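Local coordinates for protein R.MvaI (Kocuria varians, PDB 2OAA) that probably cleaves double-stranded DNA at a specific recognition sequence, as a metal-dependent restriction endonuclease of the PD-(D/E)XK superfamily, at residues W23-R28 / N177-Y182. Sequence-based numbering, arbitrary orientation.
Sequences WHETKR and NEKKYY. With nucleotides of chain B.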
loop_
_atom_site.group_PDB
_atom_site.type_symbol
_atom_site.label_atom_id
_atom_site.label_comp_id
_atom_site.label_asym_id
_atom_site.label_seq_id
_atom_site.Cartn_x
_atom_site.Cartn_y
_atom_site.Cartn_z
ATOM N N TRP E 23 -2.581 -15.316 20.472
ATOM C CA TRP E 23 -1.812 -14.073 20.580
ATOM C C TRP E 23 -0.321 -14.288 20.361
ATOM O O TRP E 23 0.288 -15.189 20.954
ATOM C CB TRP E 23 -2.029 -13.410 21.943
ATOM C CG TRP E 23 -3.395 -12.819 22.095
ATOM C CD1 TRP E 23 -4.449 -13.346 22.795
ATOM C CD2 TRP E 23 -3.873 -11.604 21.502
ATOM N NE1 TRP E 23 -5.545 -12.518 22.685
ATOM C CE2 TRP E 23 -5.215 -11.443 21.903
ATOM C CE3 TRP E 23 -3.294 -10.628 20.682
ATOM C CZ2 TRP E 23 -5.986 -10.341 21.506
ATOM C CZ3 TRP E 23 -4.046 -9.549 20.296
ATOM C CH2 TRP E 23 -5.379 -9.405 20.706
ATOM N N HIS E 24 0.267 -13.439 19.522
ATOM C CA HIS E 24 1.683 -13.520 19.177
ATOM C C HIS E 24 2.366 -12.195 19.478
ATOM O O HIS E 24 1.931 -11.158 18.978
ATOM C CB HIS E 24 1.830 -13.807 17.678
ATOM C CG HIS E 24 1.228 -15.108 17.238
ATOM N ND1 HIS E 24 1.830 -16.323 17.478
ATOM C CD2 HIS E 24 0.099 -15.376 16.541
ATOM C CE1 HIS E 24 1.091 -17.288 16.960
ATOM N NE2 HIS E 24 0.030 -16.740 16.390
ATOM N N GLU E 25 3.435 -12.216 20.266
ATOM C CA GLU E 25 4.196 -10.999 20.528
ATOM C C GLU E 25 4.819 -10.465 19.245
ATOM O O GLU E 25 5.317 -11.233 18.417
ATOM C CB GLU E 25 5.284 -11.239 21.564
ATOM C CG GLU E 25 5.888 -9.946 22.072
ATOM C CD GLU E 25 6.983 -10.156 23.095
ATOM O OE1 GLU E 25 7.021 -11.236 23.727
ATOM O OE2 GLU E 25 7.800 -9.226 23.258
ATOM N N THR E 26 4.798 -9.146 19.077
ATOM C CA THR E 26 5.376 -8.570 17.876
ATOM C C THR E 26 6.859 -8.904 17.693
ATOM O O THR E 26 7.644 -8.908 18.656
ATOM C CB THR E 26 5.148 -7.060 17.779
ATOM O OG1 THR E 26 5.546 -6.620 16.474
ATOM C CG2 THR E 26 5.946 -6.290 18.843
ATOM N N LYS E 27 7.216 -9.181 16.445
ATOM C CA LYS E 27 8.606 -9.416 16.072
ATOM C C LYS E 27 9.324 -8.138 15.602
ATOM O O LYS E 27 10.534 -8.158 15.322
ATOM C CB LYS E 27 8.660 -10.491 14.984
ATOM C CG LYS E 27 8.274 -11.868 15.488
ATOM C CD LYS E 27 9.289 -12.368 16.501
ATOM C CE LYS E 27 9.042 -13.800 16.925
ATOM N NZ LYS E 27 10.311 -14.385 17.444
ATOM N N ARG E 28 8.583 -7.038 15.479
ATOM C CA ARG E 28 9.181 -5.773 15.063
ATOM C C ARG E 28 8.293 -4.646 15.531
ATOM O O ARG E 28 7.139 -4.537 15.132
ATOM C CB ARG E 28 9.379 -5.710 13.545
ATOM C CG ARG E 28 10.097 -4.460 13.073
ATOM C CD ARG E 28 10.545 -4.628 11.627
ATOM N NE ARG E 28 11.701 -5.520 11.533
ATOM C CZ ARG E 28 12.117 -6.092 10.406
ATOM N NH1 ARG E 28 11.472 -5.897 9.263
ATOM N NH2 ARG E 28 13.190 -6.883 10.430
ATOM N N ASN E 177 1.027 -5.806 29.535
ATOM C CA ASN E 177 2.301 -5.878 30.265
ATOM C C ASN E 177 3.447 -5.233 29.461
ATOM O O ASN E 177 4.547 -5.793 29.364
ATOM C CB ASN E 177 2.630 -7.339 30.616
ATOM C CG ASN E 177 1.623 -7.961 31.569
ATOM O OD1 ASN E 177 0.945 -7.265 32.320
ATOM N ND2 ASN E 177 1.555 -9.277 31.571
ATOM N N GLU E 178 3.155 -4.067 28.873
ATOM C CA GLU E 178 4.129 -3.246 28.134
ATOM C C GLU E 178 4.665 -3.901 26.854
ATOM O O GLU E 178 5.712 -3.489 26.324
ATOM C CB GLU E 178 5.301 -2.815 29.039
ATOM C CG GLU E 178 4.914 -1.928 30.218
ATOM C CD GLU E 178 6.105 -1.579 31.103
ATOM O OE1 GLU E 178 6.909 -0.703 30.707
ATOM O OE2 GLU E 178 6.223 -2.179 32.195
ATOM N N LYS E 179 3.931 -4.890 26.340
ATOM C CA LYS E 179 4.313 -5.571 25.096
ATOM C C LYS E 179 3.149 -5.557 24.105
ATOM O O LYS E 179 1.983 -5.545 24.498
ATOM C CB LYS E 179 4.740 -7.007 25.386
ATOM C CG LYS E 179 6.037 -7.129 26.199
ATOM C CD LYS E 179 6.268 -8.566 26.649
ATOM C CE LYS E 179 7.721 -8.819 27.045
ATOM N NZ LYS E 179 8.634 -8.926 25.865
ATOM N N LYS E 180 3.487 -5.558 22.817
ATOM C CA LYS E 180 2.504 -5.534 21.745
ATOM C C LYS E 180 2.274 -6.948 21.205
ATOM O O LYS E 180 3.238 -7.684 20.954
ATOM C CB LYS E 180 3.021 -4.640 20.614
ATOM C CG LYS E 180 2.096 -4.534 19.409
ATOM C CD LYS E 180 0.980 -3.536 19.658
ATOM C CE LYS E 180 0.442 -2.949 18.377
ATOM N NZ LYS E 180 -0.650 -1.969 18.680
ATOM N N TYR E 181 1.003 -7.311 21.033
ATOM C CA TYR E 181 0.603 -8.630 20.530
ATOM C C TYR E 181 -0.355 -8.512 19.369
ATOM O O TYR E 181 -1.150 -7.570 19.297
ATOM C CB TYR E 181 -0.077 -9.461 21.628
ATOM C CG TYR E 181 0.797 -9.716 22.828
ATOM C CD1 TYR E 181 1.517 -10.902 22.945
ATOM C CD2 TYR E 181 0.883 -8.785 23.862
ATOM C CE1 TYR E 181 2.336 -11.136 24.045
ATOM C CE2 TYR E 181 1.690 -9.014 24.970
ATOM C CZ TYR E 181 2.413 -10.190 25.054
ATOM O OH TYR E 181 3.203 -10.408 26.167
ATOM N N TYR E 182 -0.279 -9.493 18.476
ATOM C CA TYR E 182 -1.235 -9.635 17.382
ATOM C C TYR E 182 -1.915 -10.986 17.418
ATOM O O TYR E 182 -1.304 -11.987 17.787
ATOM C CB TYR E 182 -0.545 -9.467 16.032
ATOM C CG TYR E 182 0.105 -8.121 15.862
ATOM C CD1 TYR E 182 -0.669 -6.982 15.610
ATOM C CD2 TYR E 182 1.487 -7.973 15.975
ATOM C CE1 TYR E 182 -0.074 -5.709 15.461
ATOM C CE2 TYR E 182 2.083 -6.730 15.825
ATOM C CZ TYR E 182 1.304 -5.599 15.569
ATOM O OH TYR E 182 1.904 -4.360 15.415
ATOM P P DG B 8 13.283 -1.525 12.544
ATOM O OP1 DG B 8 13.515 -2.507 13.636
ATOM O OP2 DG B 8 14.224 -0.388 12.370
ATOM O "O5'" DG B 8 13.163 -2.321 11.171
ATOM C "C5'" DG B 8 14.245 -2.418 10.257
ATOM C "C4'" DG B 8 13.823 -3.245 9.067
ATOM O "O4'" DG B 8 12.676 -2.664 8.413
ATOM C "C3'" DG B 8 14.854 -3.372 7.960
ATOM O "O3'" DG B 8 15.814 -4.365 8.328
ATOM C "C2'" DG B 8 13.992 -3.816 6.794
ATOM C "C1'" DG B 8 12.687 -3.050 7.037
ATOM N N9 DG B 8 12.518 -1.844 6.231
ATOM C C8 DG B 8 12.447 -0.550 6.690
ATOM N N7 DG B 8 12.257 0.322 5.737
ATOM C C5 DG B 8 12.205 -0.439 4.579
ATOM C C6 DG B 8 12.007 -0.045 3.229
ATOM O O6 DG B 8 11.828 1.092 2.776
ATOM N N1 DG B 8 12.027 -1.137 2.370
ATOM C C2 DG B 8 12.212 -2.443 2.755
ATOM N N2 DG B 8 12.209 -3.356 1.771
ATOM N N3 DG B 8 12.389 -2.824 4.011
ATOM C C4 DG B 8 12.374 -1.779 4.864
HETATM O O HOH W 1 5.200 -11.911 25.812
HETATM O O HOH W 2 4.457 -4.021 16.255
#
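Lys-179 bends at its last torsion (chi4 -75°) to bring NZ to Glu-25 OE2, a 2.8 Å salt bridge on the syn side of the carboxylate but well out of its plane. Lys-180 gives its carbonyl O to Thr-26 N, while its CB rests against Thr-26 CG2. The Tyr-181 ring packs obliquely against the backbone of Glu-25, CD1 3.5 Å from Glu-25 N, and a water joins its OH to Glu-25 OE1, so both carboxylate oxygens are engaged. Tyr-181 CB also meets Trp-23 CE3 at 3.6 Å; Lys-174 adds a cation-pi contact to that indole. Tyr-182 pairs with His-24 through two backbone hydrogen bonds, His-24 N to Tyr-182 O and Tyr-182 N to His-24 O, both 2.8 Å. Its ring, on the face shared with His-24 and helix 33-41, meets Thr-26 OG1 at its edge, and a second water bridges the two hydroxyls. Beyond the strand, DG8 C4' of chain B sits 3.5 Å above the Arg-28 guanidinium plane, over its centre; an alanine here would probably strip that sugar of its cover and leave Glu-46 without its salt-bridge mate. The arrangement is a short antiparallel pairing on the mixed sheet of a PD-(D/E)XK nuclease, leading directly into a DNA-contacting loop.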